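Phosphoserine phosphatase RsbX (Bacillus subtilis, PDB 3W42) dephosphorylates the stressosome protein RsbS as a manganese-binding PPM-type phosphatase, thereby acting as a negative regulator of sigma-B in the general stress response. Local coordinates at residues G26-M31 and S55-K60; C40-G45 and D190-L195; E69-I74 and Q101-S106; A88-L93 and G129-K134; V110-H115 and F151-D156. All coordinates share one frame; numbering follows the deposited sequence. Where two conformers were deposited one is given.

Contact 1 (G26-M31 and S55-K60)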
# COMPACT_ATOMS: atom_id res chain seq x y z
N GLY A 26 3.56 -12.97 5.67
CA GLY A 26 3.39 -11.97 6.72
C GLY A 26 2.87 -10.63 6.26
O GLY A 26 2.54 -9.81 7.13
N ASP A 27 2.78 -10.41 4.96
CA ASP A 27 2.24 -9.21 4.39
C ASP A 27 0.74 -9.39 4.18
O ASP A 27 0.27 -10.49 3.87
CB ASP A 27 2.82 -8.87 3.02
CG ASP A 27 4.29 -8.40 2.94
OD1 ASP A 27 4.93 -8.24 3.98
OD2 ASP A 27 4.73 -8.22 1.77
N SER A 28 -0.03 -8.33 4.21
CA SER A 28 -1.42 -8.36 3.80
C SER A 28 -1.72 -7.09 2.98
O SER A 28 -0.99 -6.10 2.97
CB SER A 28 -2.39 -8.59 4.99
OG SER A 28 -2.23 -9.75 5.78
N PHE A 29 -2.86 -7.16 2.27
CA PHE A 29 -3.37 -6.01 1.52
C PHE A 29 -4.86 -6.04 1.54
O PHE A 29 -5.49 -7.06 1.73
CB PHE A 29 -2.84 -5.99 0.11
CG PHE A 29 -3.34 -7.23 -0.71
CD1 PHE A 29 -4.55 -7.22 -1.34
CD2 PHE A 29 -2.57 -8.39 -0.75
CE1 PHE A 29 -4.99 -8.32 -2.02
CE2 PHE A 29 -3.02 -9.47 -1.43
CZ PHE A 29 -4.24 -9.45 -1.99
N PHE A 30 -5.43 -4.88 1.28
CA PHE A 30 -6.87 -4.76 1.00
C PHE A 30 -7.05 -3.71 -0.10
O PHE A 30 -6.36 -2.66 -0.07
CB PHE A 30 -7.70 -4.38 2.24
CG PHE A 30 -9.16 -4.35 1.90
CD1 PHE A 30 -9.83 -5.52 1.70
CD2 PHE A 30 -9.83 -3.16 1.70
CE1 PHE A 30 -11.19 -5.48 1.30
CE2 PHE A 30 -11.13 -3.13 1.32
CZ PHE A 30 -11.82 -4.26 1.11
N MET A 31 -7.96 -3.90 -1.00
CA MET A 31 -8.19 -2.99 -2.21
C MET A 31 -9.71 -3.02 -2.41
O MET A 31 -10.20 -4.12 -2.68
CB MET A 31 -7.57 -3.42 -3.57
CG MET A 31 -8.07 -2.67 -4.82
SD MET A 31 -7.79 -0.87 -4.80
CE MET A 31 -6.20 -1.17 -4.92
N SER A 55 -1.14 -10.12 12.66
CA SER A 55 -1.10 -8.64 12.72
C SER A 55 -1.48 -8.02 11.40
O SER A 55 -2.35 -7.12 11.39
CB SER A 55 0.27 -8.17 13.20
OG SER A 55 0.45 -8.43 14.57
N SER A 56 -0.88 -8.37 10.29
CA SER A 56 -1.23 -7.73 9.03
C SER A 56 -2.64 -8.05 8.59
O SER A 56 -3.31 -7.20 7.99
CB SER A 56 -0.18 -8.01 7.99
OG SER A 56 -0.14 -9.40 7.70
N ALA A 57 -3.12 -9.25 8.86
CA ALA A 57 -4.47 -9.63 8.52
C ALA A 57 -5.48 -8.84 9.32
O ALA A 57 -6.57 -8.55 8.79
CB ALA A 57 -4.70 -11.13 8.75
N ALA A 58 -5.18 -8.47 10.56
CA ALA A 58 -6.10 -7.67 11.36
C ALA A 58 -6.29 -6.32 10.72
O ALA A 58 -7.41 -5.79 10.69
CB ALA A 58 -5.60 -7.55 12.80
N ILE A 59 -5.22 -5.76 10.18
CA ILE A 59 -5.23 -4.54 9.43
C ILE A 59 -6.12 -4.63 8.20
O ILE A 59 -7.00 -3.79 7.96
CB ILE A 59 -3.84 -4.05 9.18
CG1 ILE A 59 -3.22 -3.73 10.62
CG2 ILE A 59 -3.85 -2.86 8.24
CD1 ILE A 59 -1.79 -3.23 10.57
N LYS A 60 -5.90 -5.66 7.37
CA LYS A 60 -6.73 -5.86 6.22
C LYS A 60 -8.21 -5.93 6.57
O LYS A 60 -9.04 -5.33 5.88
CB LYS A 60 -6.29 -7.19 5.55
CG LYS A 60 -7.15 -7.67 4.42
CD LYS A 60 -6.77 -9.10 4.08
CE LYS A 60 -6.93 -10.01 5.25
NZ LYS A 60 -6.71 -11.42 4.91
O HOH W 1 -3.91 -11.41 4.98
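The Gly26 peptide carbonyl is a flat group that Ser56 meets from above: Ser56 OG gives its proton to Gly26 O at 2.8 Å, approaching 58° out of the carbonyl plane. A second flat group, the ring of Phe30, belongs to a side chain that touches the helix mainly at its root, where Phe30 CB lies 4.0 Å from Lys60 CG; the ring then continues toward Val63 and Glu64. With chi1 at 64°, Ser56 OG sits between its own backbone N and carbonyl carbon and reaches both the Gly26 oxygen and the next helix-facing side chain of the strand. That neighbour is Ser28, whose OG is 2.9 Å from Ser56 OG; its proton may go there or, more weakly, to Asp27 O. Further along, the aliphatic part of Lys60 lies over the strand backbone, with Lys60 CG 3.2 Å from Phe29 O. The bend at chi3 turns the amine along the strand to a water, which accepts from Lys60 NZ at 2.8 Å. That water also lies beside Ser28 OG, but the link is unusually short and both residues have a second conformer, so the bridge is doubtful. Helix 49-65, part of the helical layer on the five-stranded sheet of the alpha-beta-beta-alpha sandwich, runs almost exactly parallel to that sheet's edge strand 27-33, their axes 7.0 Å apart. On the strand's other side Phe29 packs against Val14 and Gln16 of the second sheet, and Asp27 bonds to Thr192 and Thr155 near the manganese.

Contact 2 (C40-G45 and D190-L195)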
# COMPACT_ATOMS: atom_id res chain seq x y z
N CYS A 40 -7.41 1.51 -0.10
CA CYS A 40 -6.42 0.41 -0.16
C CYS A 40 -5.44 0.56 0.98
O CYS A 40 -5.26 1.58 1.60
CB CYS A 40 -5.77 0.15 -1.47
SG CYS A 40 -4.68 1.55 -1.89
N ALA A 41 -4.88 -0.58 1.34
CA ALA A 41 -3.92 -0.65 2.42
C ALA A 41 -2.97 -1.79 2.17
O ALA A 41 -3.36 -2.82 1.61
CB ALA A 41 -4.60 -0.83 3.75
N VAL A 42 -1.76 -1.64 2.65
CA VAL A 42 -0.72 -2.66 2.63
C VAL A 42 -0.08 -2.69 4.00
O VAL A 42 0.22 -1.60 4.55
CB VAL A 42 0.32 -2.41 1.51
CG1 VAL A 42 1.44 -3.44 1.57
CG2 VAL A 42 -0.38 -2.37 0.12
N ALA A 43 0.18 -3.86 4.54
CA ALA A 43 0.79 -4.01 5.82
C ALA A 43 1.78 -5.15 5.85
O ALA A 43 1.62 -6.14 5.12
CB ALA A 43 -0.30 -4.23 6.92
N ASP A 44 2.80 -5.03 6.68
CA ASP A 44 3.84 -6.05 6.85
C ASP A 44 3.93 -6.34 8.35
O ASP A 44 4.34 -5.49 9.14
CB ASP A 44 5.16 -5.51 6.28
CG ASP A 44 6.32 -6.49 6.33
OD1 ASP A 44 6.15 -7.55 6.98
OD2 ASP A 44 7.39 -6.19 5.73
N GLY A 45 3.52 -7.52 8.76
CA GLY A 45 3.54 -7.87 10.14
C GLY A 45 4.95 -8.07 10.70
O GLY A 45 5.84 -8.52 10.02
N ASP A 190 8.81 -11.70 1.83
CA ASP A 190 7.51 -11.44 1.27
C ASP A 190 7.52 -10.12 0.52
O ASP A 190 8.13 -9.14 1.00
CB ASP A 190 6.48 -11.38 2.38
CG ASP A 190 6.37 -12.67 3.22
OD1 ASP A 190 6.52 -13.76 2.65
OD2 ASP A 190 6.06 -12.54 4.42
N LEU A 191 6.88 -10.09 -0.61
CA LEU A 191 6.89 -8.89 -1.48
C LEU A 191 5.47 -8.64 -1.90
O LEU A 191 4.84 -9.50 -2.56
CB LEU A 191 7.79 -9.16 -2.68
CG LEU A 191 8.18 -8.01 -3.57
CD1 LEU A 191 9.35 -8.40 -4.47
CD2 LEU A 191 7.06 -7.51 -4.41
N THR A 192 4.94 -7.45 -1.57
CA THR A 192 3.59 -7.00 -1.90
C THR A 192 3.65 -5.65 -2.47
O THR A 192 4.31 -4.76 -1.91
CB THR A 192 2.68 -7.02 -0.64
OG1 THR A 192 2.71 -8.30 -0.04
CG2 THR A 192 1.27 -6.70 -0.99
N TYR A 193 2.92 -5.42 -3.57
CA TYR A 193 2.74 -4.05 -4.04
C TYR A 193 1.38 -3.90 -4.65
O TYR A 193 0.78 -4.83 -5.17
CB TYR A 193 3.87 -3.58 -5.00
CG TYR A 193 4.07 -4.35 -6.26
CD1 TYR A 193 3.28 -4.17 -7.38
CD2 TYR A 193 5.12 -5.24 -6.37
CE1 TYR A 193 3.55 -4.88 -8.56
CE2 TYR A 193 5.39 -5.91 -7.54
CZ TYR A 193 4.61 -5.74 -8.62
OH TYR A 193 4.92 -6.44 -9.77
N ILE A 194 0.88 -2.65 -4.60
CA ILE A 194 -0.33 -2.22 -5.27
C ILE A 194 0.07 -1.11 -6.21
O ILE A 194 0.67 -0.14 -5.79
CB ILE A 194 -1.40 -1.74 -4.31
CG1 ILE A 194 -1.82 -2.80 -3.29
CG2 ILE A 194 -2.60 -1.18 -5.08
CD1 ILE A 194 -2.90 -2.37 -2.30
N LEU A 195 -0.27 -1.25 -7.49
CA LEU A 195 -0.09 -0.25 -8.50
C LEU A 195 -1.44 0.37 -8.86
O LEU A 195 -2.44 -0.37 -9.00
CB LEU A 195 0.45 -0.86 -9.76
CG LEU A 195 1.89 -1.34 -9.66
CD1 LEU A 195 2.33 -2.18 -10.81
CD2 LEU A 195 2.85 0.05 -9.69
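Val42 and Ile194 meet methyl to methyl: Val42 CG2 is 3.5 Å from Ile194 CD1, tighter than ordinary van der Waals contact. The two side chains overlap lengthwise, pointing opposite ways, and Val42 CG2 also touches Ile194 CG1 at 3.7 Å. Ile194 is fully extended at chi2 (-180°), and this carries CD1 far enough to touch the next inward-facing residue as well, with Cys40 CB 3.9 Å from Ile194 CD1. The other Val42 branch serves Thr192, Val42 CG1 standing 4.1 Å from Thr192 CG2. No hydrogen bond joins the segments; all of this is apolar contact between buried groups. The strands belong to different, facing sheets and meet through side chains, without a backbone ladder. Strand 37-45 is in the five-stranded sheet and strand 191-198 in the six-stranded one, and the two lie face to face, antiparallel at 166° with axes 8.1 Å apart, in the centre of the beta sandwich of the PPM fold. Ile153 of the second sheet closes round the same residues, touching both Cys40 and Val42. Beyond this apolar layer, Thr192 keeps its methyl on Val42 and turns OG1 to Asp27 OD2 and Gln16 NE2. At the same end of the strands Asp44 OD2 binds the manganese ion together with Asp156 and Asp189. Asp190 is held by two backbone N-H groups, OD2 by Gly26 and OD1 by Lys19; the Asp190 and Asp44 carboxylates are not in contact, Asp190 OD2 staying 5.6 Å from Asp44 OD1.

Contact 3 (E69-I74 and Q101-S106)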
# COMPACT_ATOMS: atom_id res chain seq x y z
N GLU A 69 -14.39 5.52 7.03
CA GLU A 69 -13.77 6.49 7.96
C GLU A 69 -12.58 7.17 7.34
O GLU A 69 -12.00 6.70 6.35
CB GLU A 69 -13.38 5.77 9.28
CG GLU A 69 -14.62 5.22 10.01
CD GLU A 69 -14.34 4.64 11.39
OE1 GLU A 69 -13.15 4.58 11.82
OE2 GLU A 69 -15.35 4.28 12.05
N ASP A 70 -12.14 8.25 7.94
CA ASP A 70 -10.89 8.90 7.47
C ASP A 70 -9.69 8.02 7.77
O ASP A 70 -9.68 7.20 8.68
CB ASP A 70 -10.76 10.24 8.02
CG ASP A 70 -10.67 10.20 9.40
OD1 ASP A 70 -11.67 10.00 10.09
OD2 ASP A 70 -9.58 10.22 9.93
N VAL A 71 -8.64 8.21 6.97
CA VAL A 71 -7.45 7.35 7.10
C VAL A 71 -6.85 7.30 8.49
O VAL A 71 -6.43 6.27 8.97
CB VAL A 71 -6.38 7.61 6.03
CG1 VAL A 71 -6.87 7.22 4.63
CG2 VAL A 71 -5.90 9.09 6.04
N GLU A 72 -6.83 8.44 9.19
CA GLU A 72 -6.27 8.49 10.50
C GLU A 72 -7.15 7.73 11.50
O GLU A 72 -6.63 7.12 12.44
CB GLU A 72 -6.03 9.95 10.98
CG GLU A 72 -5.21 10.09 12.11
CD GLU A 72 -4.60 11.53 12.27
OE1 GLU A 72 -4.19 12.26 11.23
OE2 GLU A 72 -4.53 11.83 13.48
N SER A 73 -8.46 7.80 11.33
CA SER A 73 -9.33 6.96 12.15
C SER A 73 -9.11 5.48 11.95
O SER A 73 -9.04 4.70 12.90
CB SER A 73 -10.76 7.27 11.85
OG SER A 73 -11.64 6.49 12.67
N ILE A 74 -8.97 5.10 10.70
CA ILE A 74 -8.77 3.70 10.37
C ILE A 74 -7.43 3.22 10.98
O ILE A 74 -7.34 2.16 11.62
CB ILE A 74 -8.79 3.42 8.86
CG1 ILE A 74 -10.14 3.85 8.27
CG2 ILE A 74 -8.49 1.93 8.62
CD1 ILE A 74 -10.18 3.75 6.75
N GLN A 101 -8.88 13.71 -5.30
CA GLN A 101 -8.22 13.99 -4.03
C GLN A 101 -7.81 12.66 -3.39
O GLN A 101 -8.59 11.72 -3.37
CB GLN A 101 -9.12 14.75 -3.10
CG GLN A 101 -8.34 15.29 -1.86
CD GLN A 101 -9.16 16.21 -1.00
OE1 GLN A 101 -8.90 17.46 -0.96
NE2 GLN A 101 -10.11 15.65 -0.26
N PHE A 102 -6.61 12.60 -2.83
CA PHE A 102 -6.23 11.47 -2.03
C PHE A 102 -5.88 11.87 -0.64
O PHE A 102 -5.45 13.00 -0.38
CB PHE A 102 -5.10 10.65 -2.72
CG PHE A 102 -3.75 11.28 -2.71
CD1 PHE A 102 -2.87 11.09 -1.68
CD2 PHE A 102 -3.36 12.08 -3.77
CE1 PHE A 102 -1.65 11.60 -1.68
CE2 PHE A 102 -2.07 12.64 -3.82
CZ PHE A 102 -1.23 12.32 -2.77
N THR A 103 -6.02 10.90 0.28
CA THR A 103 -5.62 11.08 1.65
C THR A 103 -4.77 9.82 2.02
O THR A 103 -5.08 8.70 1.59
CB THR A 103 -6.77 11.23 2.57
OG1 THR A 103 -7.75 10.21 2.37
CG2 THR A 103 -7.43 12.62 2.48
N TYR A 104 -3.74 10.02 2.80
CA TYR A 104 -2.76 8.98 3.07
C TYR A 104 -2.23 9.09 4.46
O TYR A 104 -1.87 10.18 4.94
CB TYR A 104 -1.57 9.14 2.07
CG TYR A 104 -0.47 8.14 2.24
CD1 TYR A 104 -0.68 6.79 1.87
CD2 TYR A 104 0.74 8.47 2.83
CE1 TYR A 104 0.34 5.86 2.03
CE2 TYR A 104 1.75 7.52 3.01
CZ TYR A 104 1.52 6.22 2.60
OH TYR A 104 2.47 5.24 2.75
N CYS A 105 -2.12 7.95 5.16
CA CYS A 105 -1.55 7.90 6.48
C CYS A 105 -0.80 6.59 6.60
O CYS A 105 -1.29 5.54 6.19
CB CYS A 105 -2.58 8.05 7.54
SG CYS A 105 -1.99 8.24 9.23
N SER A 106 0.37 6.63 7.24
CA SER A 106 1.29 5.50 7.32
C SER A 106 2.09 5.55 8.59
O SER A 106 2.44 6.64 9.09
CB SER A 106 2.19 5.58 6.10
OG SER A 106 3.17 4.58 6.08
O HOH W 2 -9.24 10.13 4.73
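Apolar contact between the helix and the strand is carried by Val71, which points both methyls at the strand. Val71 CG2 lies 3.8 Å from Cys105 CB and 4.0 Å from the backbone carbon Tyr104 C, so it rests on the chain as much as on a side chain. Its other branch, CG1, leans toward Thr103 and stands 3.8 Å from Thr103 OG1 and equally near the carbonyl oxygen. Chi1 of -66° spreads the two methyls in this way, one over each of the two strand residues that face the helix. Cys105 turns its sulphur away from Val71 and along toward Glu72, where SG only just approaches the main chain.

The polar link runs through solvent: one water accepts from Val71 N at 3.0 Å and is hydrogen-bonded to Thr103 OG1 at 2.8 Å. In this way an N-H of the first helical turn, which has no earlier turn to bond to, finds a partner on the sheet side. A second such N-H is met within the helix segment itself. Asp70, at the N-cap, accepts from Ser73 N with OD2 at 3.0 Å, the donor coming from above the carboxylate plane. Glu72 sends its carboxylate elsewhere, OE1 bonding to Thr140.

Tyr104 leaves from the opposite side of the strand, toward Ser91 and Phe112. The site is the capped N-terminus of helix 71-81 set on the outer face of the five-stranded sheet, beside Ile92 and Lys94: the helix-on-sheet layer of an alpha-beta-beta-alpha sandwich.

Contact 4 (A88-L93 and G129-K134)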
# COMPACT_ATOMS: atom_id res chain seq x y z
N ALA A 88 2.66 -4.23 13.26
CA ALA A 88 2.82 -4.21 11.81
C ALA A 88 3.25 -2.84 11.34
O ALA A 88 2.87 -1.82 11.98
CB ALA A 88 1.51 -4.57 11.09
N THR A 89 3.95 -2.75 10.25
CA THR A 89 4.07 -1.52 9.51
C THR A 89 2.91 -1.46 8.51
O THR A 89 2.46 -2.51 8.03
CB THR A 89 5.46 -1.36 8.88
OG1 THR A 89 5.62 -2.46 7.94
CG2 THR A 89 6.55 -1.37 9.90
N ALA A 90 2.38 -0.27 8.20
CA ALA A 90 1.20 -0.22 7.37
C ALA A 90 1.03 1.17 6.75
O ALA A 90 1.44 2.17 7.32
CB ALA A 90 -0.06 -0.51 8.20
N SER A 91 0.35 1.18 5.62
CA SER A 91 0.00 2.36 4.87
C SER A 91 -1.39 2.25 4.39
O SER A 91 -1.84 1.19 3.91
CB SER A 91 0.91 2.53 3.69
OG SER A 91 2.26 2.68 4.16
N ILE A 92 -2.18 3.34 4.51
CA ILE A 92 -3.57 3.39 4.13
C ILE A 92 -3.81 4.60 3.23
O ILE A 92 -3.40 5.71 3.54
CB ILE A 92 -4.49 3.50 5.35
CG1 ILE A 92 -4.22 2.32 6.30
CG2 ILE A 92 -5.98 3.41 4.93
CD1 ILE A 92 -5.09 2.36 7.60
N LEU A 93 -4.44 4.35 2.07
CA LEU A 93 -4.70 5.34 1.04
C LEU A 93 -6.18 5.34 0.72
O LEU A 93 -6.76 4.29 0.44
CB LEU A 93 -3.91 4.98 -0.20
CG LEU A 93 -4.11 5.83 -1.45
CD1 LEU A 93 -3.66 7.27 -1.24
CD2 LEU A 93 -3.42 5.24 -2.66
N GLY A 129 9.34 3.40 13.37
CA GLY A 129 8.57 2.57 14.26
C GLY A 129 7.54 1.71 13.50
O GLY A 129 7.72 1.32 12.39
N TYR A 130 6.49 1.37 14.22
CA TYR A 130 5.47 0.48 13.71
C TYR A 130 4.21 0.67 14.52
O TYR A 130 4.23 1.31 15.59
CB TYR A 130 5.94 -1.02 13.73
CG TYR A 130 6.21 -1.60 15.06
CD1 TYR A 130 7.45 -1.42 15.66
CD2 TYR A 130 5.26 -2.38 15.71
CE1 TYR A 130 7.68 -2.01 16.93
CE2 TYR A 130 5.51 -2.93 16.93
CZ TYR A 130 6.70 -2.73 17.56
OH TYR A 130 6.97 -3.28 18.80
N LEU A 131 3.11 0.13 14.07
CA LEU A 131 1.89 0.12 14.84
C LEU A 131 2.01 -0.98 15.87
O LEU A 131 1.99 -2.17 15.56
CB LEU A 131 0.68 -0.12 13.96
CG LEU A 131 0.43 0.91 12.86
CD1 LEU A 131 -0.74 0.54 12.00
CD2 LEU A 131 0.22 2.33 13.40
N SER A 132 2.09 -0.58 17.16
CA SER A 132 2.34 -1.47 18.26
C SER A 132 1.21 -1.55 19.27
O SER A 132 1.25 -2.37 20.16
CB SER A 132 3.61 -1.00 19.00
OG SER A 132 3.31 0.22 19.68
N GLY A 133 0.25 -0.63 19.20
CA GLY A 133 -0.76 -0.50 20.25
C GLY A 133 -0.45 0.60 21.23
O GLY A 133 -1.26 0.93 22.02
N LYS A 134 0.75 1.11 21.23
CA LYS A 134 1.09 2.29 22.03
C LYS A 134 0.80 3.58 21.31
O LYS A 134 0.59 3.59 20.13
CB LYS A 134 2.55 2.25 22.31
CG LYS A 134 3.02 1.03 23.06
CD LYS A 134 4.20 1.30 23.99
CE LYS A 134 3.98 2.46 25.04
NZ LYS A 134 5.21 3.33 25.27
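A single antiparallel beta bridge, a hydrogen-bonded pair, joins Ala88 at the start of strand 88-96 to Leu131 in the irregular loop between strands 121-122 and 140-144. Leu131 N donates to Ala88 O at 2.9 Å, and Ala88 N returns the bond to Leu131 O at 3.2 Å; both are moderately bent. Side chains add to the join. Leu131 points at the strand and lays CB 3.4 Å from Ala88 O, then carries on so that its CD1 meets Ala90 CB at 4.0 Å. Next to the bridge Thr89 and Tyr130 cross at about a right angle, with Thr89 CG2 3.9 Å from Tyr130 CB. Chi1 of 63° gives Thr89 this division of labour: the methyl faces the loop, while OG1 bonds to Asn109 OD1 and, weakly, to Asp44 O. In the PPM sandwich this is the end of the five-stranded sheet nearer the metal site, and the loop runs beside that end of the sheet. Leu131 packs there with Ile59, Ile75 and Met82. The loop then turns sharply: Ser132 OG accepts from Lys134 N at 3.1 Å, an ST turn, with Gly133 at a positive phi of 99°. Asn79 of helix 71-81 grips the same turn twice, its OD1 taking Gly133 N and its ND2 bonding to Lys134 O.

Contact 5 (V110-H115 and F151-D156)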
# COMPACT_ATOMS: atom_id res chain seq x y z
N VAL A 110 6.39 0.64 4.92
CA VAL A 110 5.64 0.42 3.71
C VAL A 110 5.59 1.73 2.96
O VAL A 110 5.20 2.78 3.53
CB VAL A 110 4.18 -0.11 4.04
CG1 VAL A 110 3.39 -0.32 2.76
CG2 VAL A 110 4.25 -1.38 4.85
N ARG A 111 6.07 1.77 1.74
CA ARG A 111 6.32 3.00 1.00
C ARG A 111 5.22 3.29 -0.00
O ARG A 111 4.60 2.38 -0.55
CB ARG A 111 7.63 2.91 0.28
CG ARG A 111 8.90 2.59 1.17
CD ARG A 111 9.03 3.48 2.31
NE ARG A 111 9.28 4.86 1.95
CZ ARG A 111 10.47 5.40 1.65
NH1 ARG A 111 11.58 4.65 1.83
NH2 ARG A 111 10.55 6.67 1.28
N PHE A 112 5.00 4.56 -0.25
CA PHE A 112 4.03 5.05 -1.20
C PHE A 112 4.69 6.11 -2.06
O PHE A 112 5.34 7.04 -1.55
CB PHE A 112 2.83 5.69 -0.46
CG PHE A 112 1.82 6.40 -1.31
CD1 PHE A 112 1.26 5.85 -2.46
CD2 PHE A 112 1.28 7.62 -0.89
CE1 PHE A 112 0.26 6.51 -3.14
CE2 PHE A 112 0.29 8.28 -1.56
CZ PHE A 112 -0.23 7.73 -2.72
N ILE A 113 4.55 5.97 -3.38
CA ILE A 113 5.08 6.92 -4.34
C ILE A 113 3.99 7.20 -5.36
O ILE A 113 3.47 6.25 -5.96
CB ILE A 113 6.38 6.34 -5.09
CG1 ILE A 113 7.45 5.89 -4.09
CG2 ILE A 113 6.86 7.43 -6.04
CD1 ILE A 113 7.38 4.48 -3.63
N LEU A 114 3.65 8.46 -5.56
CA LEU A 114 2.67 8.88 -6.58
C LEU A 114 3.40 9.82 -7.53
O LEU A 114 3.93 10.84 -7.14
CB LEU A 114 1.43 9.47 -5.94
CG LEU A 114 0.29 9.89 -6.94
CD1 LEU A 114 -1.12 9.64 -6.32
CD2 LEU A 114 0.50 11.28 -7.52
N HIS A 115 3.43 9.43 -8.80
CA HIS A 115 4.11 10.13 -9.90
C HIS A 115 3.07 10.87 -10.69
O HIS A 115 2.11 10.30 -11.15
CB HIS A 115 4.78 9.10 -10.85
CG HIS A 115 5.36 9.71 -12.10
ND1 HIS A 115 6.55 10.40 -12.15
CD2 HIS A 115 4.81 9.88 -13.32
CE1 HIS A 115 6.73 10.93 -13.35
NE2 HIS A 115 5.64 10.65 -14.07
N PHE A 151 0.80 5.37 -9.26
CA PHE A 151 1.31 5.20 -7.93
C PHE A 151 1.66 3.75 -7.63
O PHE A 151 1.11 2.83 -8.25
CB PHE A 151 0.43 5.79 -6.86
CG PHE A 151 -0.90 5.08 -6.65
CD1 PHE A 151 -0.97 3.97 -5.85
CD2 PHE A 151 -2.06 5.54 -7.26
CE1 PHE A 151 -2.26 3.30 -5.67
CE2 PHE A 151 -3.28 4.87 -7.05
CZ PHE A 151 -3.37 3.78 -6.26
N ILE A 152 2.45 3.57 -6.60
CA ILE A 152 2.71 2.27 -5.99
C ILE A 152 2.70 2.40 -4.50
O ILE A 152 3.20 3.40 -3.94
CB ILE A 152 4.03 1.68 -6.51
CG1 ILE A 152 4.22 0.21 -6.05
CG2 ILE A 152 5.24 2.51 -6.10
CD1 ILE A 152 5.44 -0.49 -6.67
N ILE A 153 2.21 1.39 -3.82
CA ILE A 153 2.42 1.15 -2.39
C ILE A 153 3.11 -0.19 -2.27
O ILE A 153 2.60 -1.17 -2.86
CB ILE A 153 1.11 1.12 -1.58
CG1 ILE A 153 0.34 2.44 -1.75
CG2 ILE A 153 1.38 0.86 -0.12
CD1 ILE A 153 -1.11 2.36 -1.19
N HIS A 154 4.22 -0.31 -1.55
CA HIS A 154 4.93 -1.59 -1.50
C HIS A 154 5.56 -1.86 -0.16
O HIS A 154 6.01 -0.93 0.56
CB HIS A 154 5.98 -1.66 -2.60
CG HIS A 154 7.15 -0.75 -2.47
ND1 HIS A 154 8.24 -1.07 -1.68
CD2 HIS A 154 7.47 0.44 -3.03
CE1 HIS A 154 9.14 -0.07 -1.79
NE2 HIS A 154 8.70 0.85 -2.62
N THR A 155 5.63 -3.12 0.22
CA THR A 155 6.38 -3.56 1.36
C THR A 155 7.89 -3.54 1.09
O THR A 155 8.35 -3.44 -0.06
CB THR A 155 5.89 -4.90 1.92
OG1 THR A 155 6.13 -5.89 0.92
CG2 THR A 155 4.43 -4.87 2.34
N ASP A 156 8.62 -3.73 2.16
CA ASP A 156 10.08 -3.74 2.09
C ASP A 156 10.68 -4.91 1.34
O ASP A 156 11.83 -4.88 1.02
CB ASP A 156 10.67 -3.60 3.50
CG ASP A 156 10.39 -4.77 4.41
OD1 ASP A 156 9.69 -5.71 3.99
OD2 ASP A 156 10.90 -4.71 5.58
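His154, with chi1 at 69°, swings its ring across to Arg111 on the neighbouring strand, whose CB sits over one face, 4.0 Å from the ring centroid, in a CH-pi contact. The ring's rotation is fixed from within its own segment: His154 ND1 donates almost straight to Thr155 O at 2.9 Å, with that oxygen in the ring plane. Ile113 approaches the same ring and runs alongside Ile152, Ile113 CD1 being 3.8 Å from Ile152 CG2. Arg111 bends away at chi2 and chi3, so that NH2 reaches Pro124 O.

On the other face of the sheet Phe112 has CG anti to its backbone N (chi1 173°), which aims the ring edge at the face of Phe151. The pair is an offset edge-to-face stack, centroids 5.9 Å apart and planes at 74°. Phe112 CD1 also touches Ile153 CG1 at 3.6 Å, and Val110 CG1 closes on Ile153 CG2 at 3.7 Å.

Between the two faces the backbones pair regularly. Arg111 with His154 and Ile113 with Ile152 are hydrogen-bonded pairs, each with two bonds near 2.9 Å; Phe112 with Ile153 and Leu114 with Phe151 are non-hydrogen-bonded pairs. The phenylalanine face looks into the sandwich, toward Leu93, and the His154 face toward the helical layer. The strand 150-154 leads directly to Asp156, whose OD1 binds manganese: these are neighbouring antiparallel strands of the six-stranded PPM sheet, which ends at the metal site.

Contacts 2 and 5 lie deepest: strand pairing within the six-stranded sheet in contact 5, face-to-face packing of the two sheets in contact 2. They meet through the Ile194–Ile153 backbone bond and share the metal site, Asp44 and Asp156 both binding manganese. Contacts 1 and 3 instead place successive helices on the outside of the five-stranded sheet, and mix apolar contact with hydroxyls and water as solvent nears. Contact 4 fastens a loop to a strand flanked in that sheet by those of contacts 2 and 3, and meets contact 1 at Ile59. Asp27 of contact 1 reaches Thr192 and Thr155, tying the edge strand to contacts 2 and 5.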